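PDB 5GHG: aminotransferase class-III from Ochrobactrum anthropi, which probably transfers amino groups between amines and carbonyl compounds as a pyridoxal-phosphate-dependent omega-transaminase, held here with the aminated form of its cofactor, PMP. Local coordinates for residues M109-F114 / R304-I309; K404-L409 / S416-D421; R149-V154 / P165-S170; T239-V244 / F276-D281. The protein carries 1 engineered substitution. All blocks are in the same frame, centred on the assembly; numbering follows the deposited sequence.

Contact 1. Residues M109-F114 / R304-I309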
# COMPACT_ATOMS: atom_id res chain seq x y z
N MET B 109 -11.03 -23.01 2.33
CA MET B 109 -9.89 -22.18 2.71
C MET B 109 -9.66 -22.32 4.21
O MET B 109 -10.54 -22.71 4.96
CB MET B 109 -10.12 -20.69 2.35
CG MET B 109 -10.03 -20.40 0.85
SD MET B 109 -8.34 -20.61 0.21
CE MET B 109 -8.61 -20.33 -1.52
N SER B 110 -8.44 -22.00 4.64
CA SER B 110 -8.03 -22.18 6.02
C SER B 110 -7.77 -20.89 6.77
O SER B 110 -8.17 -20.77 7.93
CB SER B 110 -6.77 -23.07 6.07
OG SER B 110 -6.24 -23.10 7.38
N LYS B 111 -7.11 -19.90 6.15
CA LYS B 111 -6.69 -18.69 6.84
C LYS B 111 -6.87 -17.48 5.94
O LYS B 111 -6.69 -17.56 4.73
CB LYS B 111 -5.19 -18.76 7.24
CG LYS B 111 -4.87 -19.83 8.28
CD LYS B 111 -5.46 -19.47 9.64
CE LYS B 111 -5.25 -20.60 10.66
NZ LYS B 111 -6.02 -21.83 10.28
N ALA B 112 -7.18 -16.34 6.58
CA ALA B 112 -7.28 -15.04 5.92
C ALA B 112 -6.20 -14.11 6.46
O ALA B 112 -5.95 -14.07 7.67
CB ALA B 112 -8.66 -14.42 6.13
N TYR B 113 -5.57 -13.36 5.56
CA TYR B 113 -4.56 -12.35 5.90
C TYR B 113 -4.99 -11.01 5.33
O TYR B 113 -5.58 -10.96 4.25
CB TYR B 113 -3.19 -12.72 5.32
CG TYR B 113 -2.64 -14.06 5.77
CD1 TYR B 113 -3.16 -15.26 5.28
CD2 TYR B 113 -1.60 -14.12 6.69
CE1 TYR B 113 -2.64 -16.48 5.71
CE2 TYR B 113 -1.05 -15.34 7.09
CZ TYR B 113 -1.58 -16.50 6.61
OH TYR B 113 -1.06 -17.70 7.05
N PHE B 114 -4.68 -9.92 6.05
CA PHE B 114 -5.13 -8.59 5.63
C PHE B 114 -3.97 -7.67 5.30
O PHE B 114 -2.91 -7.74 5.92
CB PHE B 114 -6.02 -7.95 6.72
CG PHE B 114 -7.28 -8.71 6.96
CD1 PHE B 114 -8.31 -8.64 6.04
CD2 PHE B 114 -7.42 -9.53 8.05
CE1 PHE B 114 -9.48 -9.38 6.22
CE2 PHE B 114 -8.56 -10.28 8.24
CZ PHE B 114 -9.61 -10.19 7.33
N ARG B 304 -3.51 -26.89 2.07
CA ARG B 304 -2.33 -27.28 1.32
C ARG B 304 -1.23 -26.23 1.43
O ARG B 304 -0.07 -26.55 1.68
CB ARG B 304 -2.71 -27.51 -0.15
CG ARG B 304 -1.55 -27.80 -1.09
CD ARG B 304 -2.02 -27.70 -2.52
NE ARG B 304 -1.00 -28.08 -3.49
CZ ARG B 304 -1.14 -27.97 -4.80
NH1 ARG B 304 -2.26 -27.47 -5.31
NH2 ARG B 304 -0.16 -28.36 -5.61
N VAL B 305 -1.59 -24.95 1.25
CA VAL B 305 -0.62 -23.88 1.38
C VAL B 305 -0.21 -23.69 2.82
O VAL B 305 0.97 -23.52 3.13
CB VAL B 305 -1.17 -22.57 0.77
CG1 VAL B 305 -0.23 -21.40 1.02
CG2 VAL B 305 -1.43 -22.75 -0.73
N TYR B 306 -1.19 -23.69 3.74
CA TYR B 306 -0.92 -23.31 5.12
C TYR B 306 -0.16 -24.40 5.89
O TYR B 306 0.63 -24.07 6.78
CB TYR B 306 -2.24 -23.01 5.84
CG TYR B 306 -2.08 -22.59 7.29
CD1 TYR B 306 -1.50 -21.38 7.64
CD2 TYR B 306 -2.53 -23.43 8.32
CE1 TYR B 306 -1.36 -21.00 8.96
CE2 TYR B 306 -2.39 -23.07 9.65
CZ TYR B 306 -1.81 -21.85 9.97
OH TYR B 306 -1.66 -21.50 11.29
N ALA B 307 -0.37 -25.67 5.57
CA ALA B 307 0.17 -26.77 6.38
C ALA B 307 1.68 -26.66 6.65
O ALA B 307 2.08 -26.71 7.82
CB ALA B 307 -0.16 -28.11 5.72
N PRO B 308 2.54 -26.49 5.63
CA PRO B 308 3.99 -26.42 5.92
C PRO B 308 4.44 -25.14 6.61
O PRO B 308 5.56 -25.11 7.13
CB PRO B 308 4.64 -26.54 4.54
CG PRO B 308 3.59 -26.10 3.57
CD PRO B 308 2.27 -26.49 4.18
N ILE B 309 3.64 -24.08 6.62
CA ILE B 309 4.02 -22.86 7.31
C ILE B 309 3.18 -22.65 8.58
O ILE B 309 3.25 -21.59 9.19
CB ILE B 309 3.95 -21.62 6.41
CG1 ILE B 309 2.54 -21.40 5.87
CG2 ILE B 309 4.94 -21.74 5.26
CD1 ILE B 309 2.44 -20.18 4.95

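Contact 2. Residues K404-L409 / S416-D421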
# COMPACT_ATOMS: atom_id res chain seq x y z
N LYS B 404 -10.74 9.43 -27.85
CA LYS B 404 -11.73 10.28 -28.49
C LYS B 404 -13.14 9.93 -28.03
O LYS B 404 -13.92 10.82 -27.63
CB LYS B 404 -11.61 10.15 -30.01
CG LYS B 404 -12.46 11.11 -30.83
CD LYS B 404 -12.09 10.97 -32.32
CE LYS B 404 -12.97 11.83 -33.23
NZ LYS B 404 -12.65 13.26 -33.07
N ALA B 405 -13.49 8.64 -28.05
CA ALA B 405 -14.86 8.24 -27.72
C ALA B 405 -15.14 8.41 -26.22
O ALA B 405 -16.24 8.81 -25.84
CB ALA B 405 -15.09 6.80 -28.17
N ASN B 406 -14.15 8.14 -25.37
CA ASN B 406 -14.31 8.29 -23.93
C ASN B 406 -14.61 9.74 -23.56
O ASN B 406 -15.43 10.01 -22.69
CB ASN B 406 -13.06 7.81 -23.22
CG ASN B 406 -13.28 7.52 -21.73
OD1 ASN B 406 -14.32 7.00 -21.35
ND2 ASN B 406 -12.31 7.83 -20.92
N ALA B 407 -13.94 10.69 -24.23
CA ALA B 407 -14.20 12.11 -23.98
C ALA B 407 -15.63 12.49 -24.37
O ALA B 407 -16.29 13.25 -23.66
CB ALA B 407 -13.19 12.97 -24.72
N VAL B 408 -16.11 11.97 -25.50
CA VAL B 408 -17.48 12.26 -25.91
C VAL B 408 -18.48 11.62 -24.94
O VAL B 408 -19.48 12.23 -24.56
CB VAL B 408 -17.72 11.78 -27.35
CG1 VAL B 408 -19.22 11.86 -27.68
CG2 VAL B 408 -16.93 12.61 -28.32
N LEU B 409 -18.21 10.39 -24.52
CA LEU B 409 -19.09 9.73 -23.57
C LEU B 409 -19.17 10.53 -22.26
O LEU B 409 -20.26 10.65 -21.67
CB LEU B 409 -18.60 8.31 -23.31
CG LEU B 409 -19.45 7.34 -22.52
CD1 LEU B 409 -20.85 7.22 -23.09
CD2 LEU B 409 -18.77 5.96 -22.51
N SER B 416 -16.60 6.38 -18.41
CA SER B 416 -16.04 5.07 -18.69
C SER B 416 -14.53 5.14 -18.44
O SER B 416 -14.04 6.07 -17.79
CB SER B 416 -16.41 4.66 -20.13
OG SER B 416 -15.82 3.44 -20.52
N ARG B 417 -13.80 4.15 -18.94
CA ARG B 417 -12.35 4.14 -18.87
C ARG B 417 -11.84 3.60 -20.20
O ARG B 417 -12.33 2.58 -20.68
CB ARG B 417 -11.86 3.25 -17.71
CG ARG B 417 -10.35 3.30 -17.47
CD ARG B 417 -10.06 3.04 -15.98
NE ARG B 417 -8.69 3.39 -15.62
CZ ARG B 417 -8.29 4.60 -15.24
NH1 ARG B 417 -7.02 4.82 -14.94
NH2 ARG B 417 -9.17 5.60 -15.16
N ALA B 418 -10.91 4.31 -20.82
CA ALA B 418 -10.35 3.88 -22.09
C ALA B 418 -9.10 3.07 -21.77
O ALA B 418 -8.12 3.60 -21.23
CB ALA B 418 -10.00 5.06 -22.98
N MET B 419 -9.14 1.78 -22.08
CA MET B 419 -7.95 0.94 -21.97
C MET B 419 -7.46 0.73 -23.39
O MET B 419 -7.93 -0.17 -24.12
CB MET B 419 -8.30 -0.36 -21.26
CG MET B 419 -9.08 -0.08 -19.96
SD MET B 419 -9.95 -1.50 -19.28
CE MET B 419 -8.98 -1.76 -17.84
N GLY B 420 -6.54 1.58 -23.83
CA GLY B 420 -6.24 1.64 -25.24
C GLY B 420 -7.52 2.04 -25.99
O GLY B 420 -8.14 3.05 -25.69
N ASP B 421 -7.91 1.24 -26.98
CA ASP B 421 -9.13 1.52 -27.73
C ASP B 421 -10.34 0.74 -27.22
O ASP B 421 -11.36 0.69 -27.90
CB ASP B 421 -8.90 1.25 -29.23
CG ASP B 421 -8.00 2.30 -29.88
OD1 ASP B 421 -7.95 3.42 -29.33
OD2 ASP B 421 -7.37 2.02 -30.91
O HOH W 1 -16.29 8.58 -20.04
O HOH W 2 -12.57 8.16 -17.99

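Contact 3. Residues R149-V154 / P165-S170. With PMP (4'-deoxy-4'-aminopyridoxal-5'-phosphate), chain C.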
# COMPACT_ATOMS: atom_id res chain seq x y z
N ARG B 149 -0.67 -8.70 -20.20
CA ARG B 149 -1.89 -7.90 -20.00
C ARG B 149 -2.61 -8.21 -18.70
O ARG B 149 -3.63 -7.60 -18.41
CB ARG B 149 -2.86 -8.04 -21.19
CG ARG B 149 -2.34 -7.35 -22.46
CD ARG B 149 -3.21 -7.59 -23.71
NE ARG B 149 -4.51 -6.92 -23.61
CZ ARG B 149 -5.53 -7.12 -24.46
NH1 ARG B 149 -6.68 -6.48 -24.30
NH2 ARG B 149 -5.40 -7.97 -25.49
N GLY B 150 -2.09 -9.13 -17.87
CA GLY B 150 -2.58 -9.25 -16.52
C GLY B 150 -2.24 -8.01 -15.69
O GLY B 150 -1.30 -7.27 -15.99
N TYR B 151 -3.00 -7.79 -14.63
CA TYR B 151 -2.73 -6.65 -13.76
C TYR B 151 -2.86 -7.09 -12.31
O TYR B 151 -3.91 -7.60 -11.90
CB TYR B 151 -3.69 -5.48 -14.03
CG TYR B 151 -3.32 -4.25 -13.25
CD1 TYR B 151 -3.79 -4.05 -11.95
CD2 TYR B 151 -2.48 -3.29 -13.79
CE1 TYR B 151 -3.44 -2.92 -11.22
CE2 TYR B 151 -2.13 -2.15 -13.07
CZ TYR B 151 -2.60 -1.98 -11.78
OH TYR B 151 -2.26 -0.85 -11.08
N HIS B 152 -1.81 -6.87 -11.54
CA HIS B 152 -1.74 -7.41 -10.20
C HIS B 152 -1.22 -6.40 -9.18
O HIS B 152 -0.99 -6.77 -8.03
CB HIS B 152 -0.89 -8.68 -10.20
CG HIS B 152 -1.41 -9.71 -11.15
ND1 HIS B 152 -2.57 -10.41 -10.92
CD2 HIS B 152 -0.94 -10.14 -12.34
CE1 HIS B 152 -2.79 -11.23 -11.94
NE2 HIS B 152 -1.82 -11.08 -12.81
N GLY B 153 -1.06 -5.14 -9.58
CA GLY B 153 -0.66 -4.09 -8.66
C GLY B 153 0.67 -3.49 -9.03
O GLY B 153 1.21 -3.73 -10.12
N VAL B 154 1.21 -2.69 -8.11
CA VAL B 154 2.28 -1.76 -8.46
C VAL B 154 3.43 -1.73 -7.44
O VAL B 154 4.26 -0.83 -7.51
CB VAL B 154 1.72 -0.35 -8.64
CG1 VAL B 154 0.65 -0.31 -9.72
CG2 VAL B 154 1.16 0.18 -7.31
N PRO B 165 2.93 -2.99 -20.41
CA PRO B 165 4.21 -2.31 -20.61
C PRO B 165 4.35 -1.01 -19.85
O PRO B 165 5.46 -0.69 -19.39
CB PRO B 165 4.28 -2.10 -22.14
CG PRO B 165 2.87 -2.23 -22.62
CD PRO B 165 2.23 -3.24 -21.70
N ASN B 166 3.27 -0.24 -19.71
CA ASN B 166 3.33 0.99 -18.93
C ASN B 166 3.77 0.73 -17.49
O ASN B 166 4.29 1.62 -16.83
CB ASN B 166 1.98 1.70 -18.92
CG ASN B 166 1.63 2.35 -20.24
OD1 ASN B 166 2.47 2.55 -21.10
ND2 ASN B 166 0.34 2.74 -20.36
N ASN B 167 3.52 -0.46 -16.97
CA ASN B 167 3.92 -0.74 -15.59
C ASN B 167 5.38 -1.16 -15.47
O ASN B 167 5.89 -1.29 -14.35
CB ASN B 167 3.02 -1.83 -15.00
CG ASN B 167 1.63 -1.31 -14.70
OD1 ASN B 167 0.72 -1.44 -15.51
ND2 ASN B 167 1.47 -0.71 -13.54
N HIS B 168 6.05 -1.40 -16.60
CA HIS B 168 7.45 -1.83 -16.64
C HIS B 168 8.39 -0.78 -17.22
O HIS B 168 9.51 -0.64 -16.74
CB HIS B 168 7.57 -3.12 -17.44
CG HIS B 168 6.84 -4.28 -16.84
ND1 HIS B 168 6.50 -5.41 -17.56
CD2 HIS B 168 6.35 -4.48 -15.59
CE1 HIS B 168 5.86 -6.26 -16.78
NE2 HIS B 168 5.75 -5.72 -15.58
N ARG B 169 7.98 -0.06 -18.26
CA ARG B 169 8.88 0.85 -18.96
C ARG B 169 9.57 1.83 -18.03
O ARG B 169 8.91 2.54 -17.26
CB ARG B 169 8.13 1.59 -20.06
CG ARG B 169 8.98 2.62 -20.79
CD ARG B 169 8.91 2.50 -22.33
NE ARG B 169 7.55 2.61 -22.82
CZ ARG B 169 7.11 3.53 -23.69
NH1 ARG B 169 7.93 4.44 -24.19
NH2 ARG B 169 5.83 3.55 -24.04
N SER B 170 10.91 1.87 -18.10
CA SER B 170 11.77 2.76 -17.31
C SER B 170 11.74 2.44 -15.81
O SER B 170 12.40 3.13 -15.02
CB SER B 170 11.40 4.22 -17.51
OG SER B 170 11.76 4.67 -18.81
N1 PMP C . -5.11 -7.06 -8.80
C2 PMP C . -6.07 -6.63 -9.66
C2A PMP C . -6.78 -7.63 -10.52
C3 PMP C . -6.39 -5.26 -9.77
O3 PMP C . -7.31 -4.88 -10.71
C4 PMP C . -5.72 -4.31 -8.94
C4A PMP C . -6.05 -2.83 -8.93
N4A PMP C . -6.32 -2.25 -10.22
C5 PMP C . -4.73 -4.81 -8.05
C6 PMP C . -4.49 -6.17 -7.95
C5A PMP C . -3.93 -3.91 -7.16
O4P PMP C . -4.76 -3.35 -6.14
P PMP C . -4.33 -1.92 -5.47
O1P PMP C . -2.91 -2.00 -5.04
O2P PMP C . -5.30 -1.77 -4.31
O3P PMP C . -4.49 -0.83 -6.50

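Contact 4. Residues T239-V244 / F276-D281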
# COMPACT_ATOMS: atom_id res chain seq x y z
N THR B 239 -13.04 -23.27 -22.22
CA THR B 239 -12.15 -24.38 -21.91
C THR B 239 -10.77 -23.92 -21.44
O THR B 239 -9.98 -24.76 -21.00
CB THR B 239 -11.97 -25.39 -23.07
OG1 THR B 239 -11.16 -24.84 -24.11
CG2 THR B 239 -13.34 -25.82 -23.62
N TYR B 240 -10.47 -22.63 -21.49
CA TYR B 240 -9.15 -22.16 -21.07
C TYR B 240 -8.82 -22.58 -19.64
O TYR B 240 -7.78 -23.20 -19.38
CB TYR B 240 -9.07 -20.64 -21.19
CG TYR B 240 -7.81 -20.03 -20.60
CD1 TYR B 240 -6.64 -19.96 -21.35
CD2 TYR B 240 -7.81 -19.50 -19.31
CE1 TYR B 240 -5.51 -19.38 -20.85
CE2 TYR B 240 -6.66 -18.89 -18.79
CZ TYR B 240 -5.52 -18.83 -19.56
OH TYR B 240 -4.35 -18.26 -19.08
N TRP B 241 -9.68 -22.23 -18.70
CA TRP B 241 -9.34 -22.48 -17.31
C TRP B 241 -9.29 -23.96 -16.98
O TRP B 241 -8.48 -24.39 -16.14
CB TRP B 241 -10.29 -21.72 -16.38
CG TRP B 241 -9.84 -20.29 -16.18
CD1 TRP B 241 -10.47 -19.15 -16.60
CD2 TRP B 241 -8.62 -19.86 -15.55
NE1 TRP B 241 -9.74 -18.04 -16.25
CE2 TRP B 241 -8.59 -18.45 -15.61
CE3 TRP B 241 -7.56 -20.53 -14.94
CZ2 TRP B 241 -7.54 -17.69 -15.07
CZ3 TRP B 241 -6.51 -19.76 -14.39
CH2 TRP B 241 -6.51 -18.38 -14.47
N GLU B 242 -10.11 -24.77 -17.64
CA GLU B 242 -10.04 -26.22 -17.45
C GLU B 242 -8.70 -26.76 -17.95
O GLU B 242 -8.03 -27.51 -17.25
CB GLU B 242 -11.21 -26.90 -18.16
CG GLU B 242 -11.13 -28.40 -18.17
CD GLU B 242 -12.19 -29.05 -19.07
OE1 GLU B 242 -12.02 -30.23 -19.42
OE2 GLU B 242 -13.19 -28.38 -19.40
N LYS B 243 -8.30 -26.36 -19.15
CA LYS B 243 -7.05 -26.84 -19.71
C LYS B 243 -5.84 -26.31 -18.96
O LYS B 243 -4.87 -27.04 -18.75
CB LYS B 243 -6.97 -26.51 -21.20
CG LYS B 243 -8.11 -27.14 -22.00
CD LYS B 243 -8.19 -26.60 -23.44
CE LYS B 243 -9.24 -27.41 -24.24
NZ LYS B 243 -9.62 -26.74 -25.52
N VAL B 244 -5.89 -25.05 -18.52
CA VAL B 244 -4.78 -24.50 -17.74
C VAL B 244 -4.63 -25.27 -16.42
O VAL B 244 -3.51 -25.66 -16.03
CB VAL B 244 -4.95 -22.99 -17.50
CG1 VAL B 244 -3.97 -22.48 -16.41
CG2 VAL B 244 -4.71 -22.24 -18.79
N PHE B 276 -15.95 -19.30 -13.58
CA PHE B 276 -15.05 -19.97 -14.51
C PHE B 276 -14.56 -21.33 -14.01
O PHE B 276 -13.67 -21.90 -14.61
CB PHE B 276 -13.88 -19.05 -14.84
CG PHE B 276 -14.30 -17.87 -15.66
CD1 PHE B 276 -14.45 -17.99 -17.04
CD2 PHE B 276 -14.61 -16.66 -15.07
CE1 PHE B 276 -14.87 -16.90 -17.80
CE2 PHE B 276 -15.03 -15.58 -15.84
CZ PHE B 276 -15.16 -15.70 -17.19
N ASP B 277 -15.17 -21.86 -12.95
CA ASP B 277 -14.82 -23.15 -12.39
C ASP B 277 -13.32 -23.26 -12.11
O ASP B 277 -12.65 -24.22 -12.50
CB ASP B 277 -15.28 -24.30 -13.30
CG ASP B 277 -15.30 -25.65 -12.56
OD1 ASP B 277 -15.52 -25.65 -11.32
OD2 ASP B 277 -15.09 -26.70 -13.19
N MET B 278 -12.79 -22.27 -11.41
CA MET B 278 -11.41 -22.27 -10.95
C MET B 278 -11.35 -22.77 -9.52
O MET B 278 -12.24 -22.49 -8.71
CB MET B 278 -10.81 -20.87 -11.04
CG MET B 278 -10.68 -20.36 -12.45
SD MET B 278 -10.50 -18.56 -12.54
CE MET B 278 -8.91 -18.32 -11.75
N LYS B 279 -10.28 -23.50 -9.21
CA LYS B 279 -10.08 -24.10 -7.89
C LYS B 279 -8.76 -23.60 -7.34
O LYS B 279 -7.77 -24.33 -7.28
CB LYS B 279 -10.11 -25.64 -7.98
CG LYS B 279 -11.47 -26.16 -8.43
CD LYS B 279 -11.58 -27.68 -8.34
CE LYS B 279 -13.00 -28.13 -8.67
NZ LYS B 279 -13.06 -29.59 -9.01
N PRO B 280 -8.71 -22.32 -6.94
CA PRO B 280 -7.45 -21.74 -6.49
C PRO B 280 -6.99 -22.29 -5.15
O PRO B 280 -7.79 -22.69 -4.31
CB PRO B 280 -7.77 -20.24 -6.39
CG PRO B 280 -9.25 -20.19 -6.14
CD PRO B 280 -9.81 -21.34 -6.94
N ASP B 281 -5.67 -22.27 -4.96
CA ASP B 281 -5.07 -22.50 -3.65
C ASP B 281 -5.00 -21.24 -2.81
O ASP B 281 -4.98 -21.32 -1.57
CB ASP B 281 -3.65 -23.07 -3.82
CG ASP B 281 -3.64 -24.38 -4.58
OD1 ASP B 281 -4.01 -25.39 -3.97
OD2 ASP B 281 -3.27 -24.38 -5.78

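Contact 1. Residues M109-F114 / R304-I309
Tyr306 of the short helix 303-306 meets Ser110, Lys111 and Tyr113 on strand 111-115 and the turn before it. Ahead of it in the helix, the backbone oxygens of Arg304 and Val305 are held by the guanidinium of Arg132. Tyr306 then swings its ring out to the strand, CG lying anti to the backbone N (chi1 -179°). Lys111 lies over one face of this ring: its CG stands 3.8 Å from the centroid of the Tyr306 ring in a CH-pi contact, and Lys111 CE comes within 3.7 Å of Tyr306 CZ. Bends at chi2 and chi4 keep the rest of the lysine chain alongside the same face, with Lys111 NZ 4.4 Å from the Tyr306 centroid in an off-centre cation-pi contact. A classic beta bulge sets Ser110 and Lys111 together opposite Ile301 of strand 297-301, on the edge strand of the seven-stranded sheet of the aminotransferase fold, and both residues point toward Tyr306 from it. Lys111 NZ is also bonded to Ser110 OG at 3.2 Å, and that hydroxyl has a second partner in Glu303. Tyr113 arrives at about a right angle, and Tyr113 OH lies at the ring edge, 3.8 Å from Tyr306 CD1. A serine in place of Tyr306 would probably strip the Lys111 chain of its aromatic support and leave its ammonium freer to turn. Further on, Ile309 packs on helix 118-135.

Contact 2. Residues K404-L409 / S416-D421
Asn406 of helix 400-411 reaches across to Ser416 and Ala418 of strand 414-419, its CA 6.2 Å from that of Ala418. With CG set anti to the backbone N (chi1 -162°), the carboxamide stands out from the helix and lies along the strand backbone. Each end of the amide meets a different water. One water lies 2.8 Å from Asn406 OD1, placed to donate to it, though it has other acceptors in reach, and accepts from Ser416 N. On the other end, Asn406 ND2 donates over 3.0 Å to a second water, which donates a hydrogen bond to Ser416 O at 2.6 Å. One amide is thus linked to both N and O of Ser416 through separate waters, which would favour this rotation of the amide. Direct contacts fill in between: Asn406 OD1 lies 3.4 Å from Ser416 CB, and the CB atoms of Asn406 and Ala418 approach to 4.1 Å. A leucine at Asn406 would probably leave the two waters without their common partner on the helix, and so the N and O of Ser416 without this link to it. One helical turn on, Leu409 brings its CD2 to 3.6 Å from Ser416 CB, an apolar touch beside the hydrated amide, while Ser416 OG bonds to Ala424 O on the next strand. In the C-terminal part of the fold, helix 400-411 lies between a mixed sheet and the last helix: Asn406 and Leu409 also rest on Leu423 and Phe425 of strand 422-425, and Val408 and Leu409 pack against Thr446 of helix 433-455.

Contact 3. Residues R149-V154 / P165-S170
Tyr151 stands between PMP and Asn167, its CD1-CE1 side next to the cofactor and its CE2 next to the asparagine. On the cofactor side Tyr151 CE1 comes to 3.1 Å from PMP N4A, the amine that the cofactor carries in this state. Across the ring, Tyr151 CE2 lies 3.8 Å from Asn167 OD1, which sits near the ring plane; ring and amide planes are 67° apart. Asn167 ND2 meets Val154 CG1 at 3.9 Å. The backbone after Tyr151 also borders PMP, with Gly153 CA 3.6 Å from PMP C5A. Gly153 has phi 117°, where a side chain would jam against the preceding carbonyl and crowd the cofactor.

One shell further out, Tyr20 OH bonds both Tyr151 OH and Asn167 ND2, tying the two side chains to one hydroxyl. Glu225 takes the N of Tyr151, Thr162 OG1 bonds the N of His152 and the O of Gly153, and His152 ND1 meets Asp258, the pocket residue that in fold type I enzymes usually pairs with the pyridine nitrogen. From the second subunit, Lys127 reaches Val154 O, Gly320 lies on Asn167, and Thr324 is hydrogen-bonded to PMP itself. A Tyr-His-Gly loop following a strand of the large-domain sheet and lining a cofactor pocket completed by the partner subunit is the pattern of class III aminotransferases.

Contact 4. Residues T239-V244 / F276-D281
Trp241, in the first turn of helix 240-250, and Met278, in the loop leaving helix 272-275, bring their CA atoms to 6.7 Å, the loop having just left a Schellman turn in which Asp277, with positive phi, takes the C-prime position. Met278 spreads along one face of the indole. Its SD lies over the five-membered ring of Trp241, 3.7 Å from the centroid and 13° off the normal, a Met-aromatic contact, and comes within 3.6 Å of Trp241 CE2. The bend at chi3 (66°) carries CE on over the neighbouring ring, where it makes a CH-pi contact 3.6 Å from the centroid of the six-membered ring of Trp241. Sulfur and methyl therefore cover both rings at once, with Met278 CG, nearer the backbone, against Trp241 CG and CD2. The opposite face of the indole is taken by Tyr240 CE2 of the same helix, which leaves Trp241 sandwiched. Phe276 meets the pyrrole side: its CB is 3.8 Å from Trp241 CD1, and the planes of its ring and the five-membered ring stand 57° apart, an oblique pair whose phenyl end leads away to Val227. Around this core Gln245 serves both backbones, its NE2 bonded to Trp241 O and Asp277 O and its OE1 to Lys279 N, while Trp241 NE1 makes a weak bond to Pro226 O. Side-chain attraction across the contact is probably mainly dispersion with a sulfur-aromatic component, while Gln245 adds directional bonds between helix and loop.

From the N terminus, residues 109-114 open the longest loop, which returns only at 304-309 in contact 1. Contact 3 lies within it, closing a short excursion around helix 156-161 beside the cofactor; contact 4 also lies within it, joining helix 240-250 to the loop before strand 282-285. Contacts 3 and 4 follow in series, and none of the loops cross. Contact 4 touches contact 1 through a salt bridge, Asp281 OD1 to Arg304 NH1, between that loop and helix 303-306. Contact 2 comes last, tying helix 400-411 to strand 414-419 of a mixed sheet separate from that of strand 282-285, about 41 Å between centres from contact 1 but with nearest atoms about 6 Å from contact 3.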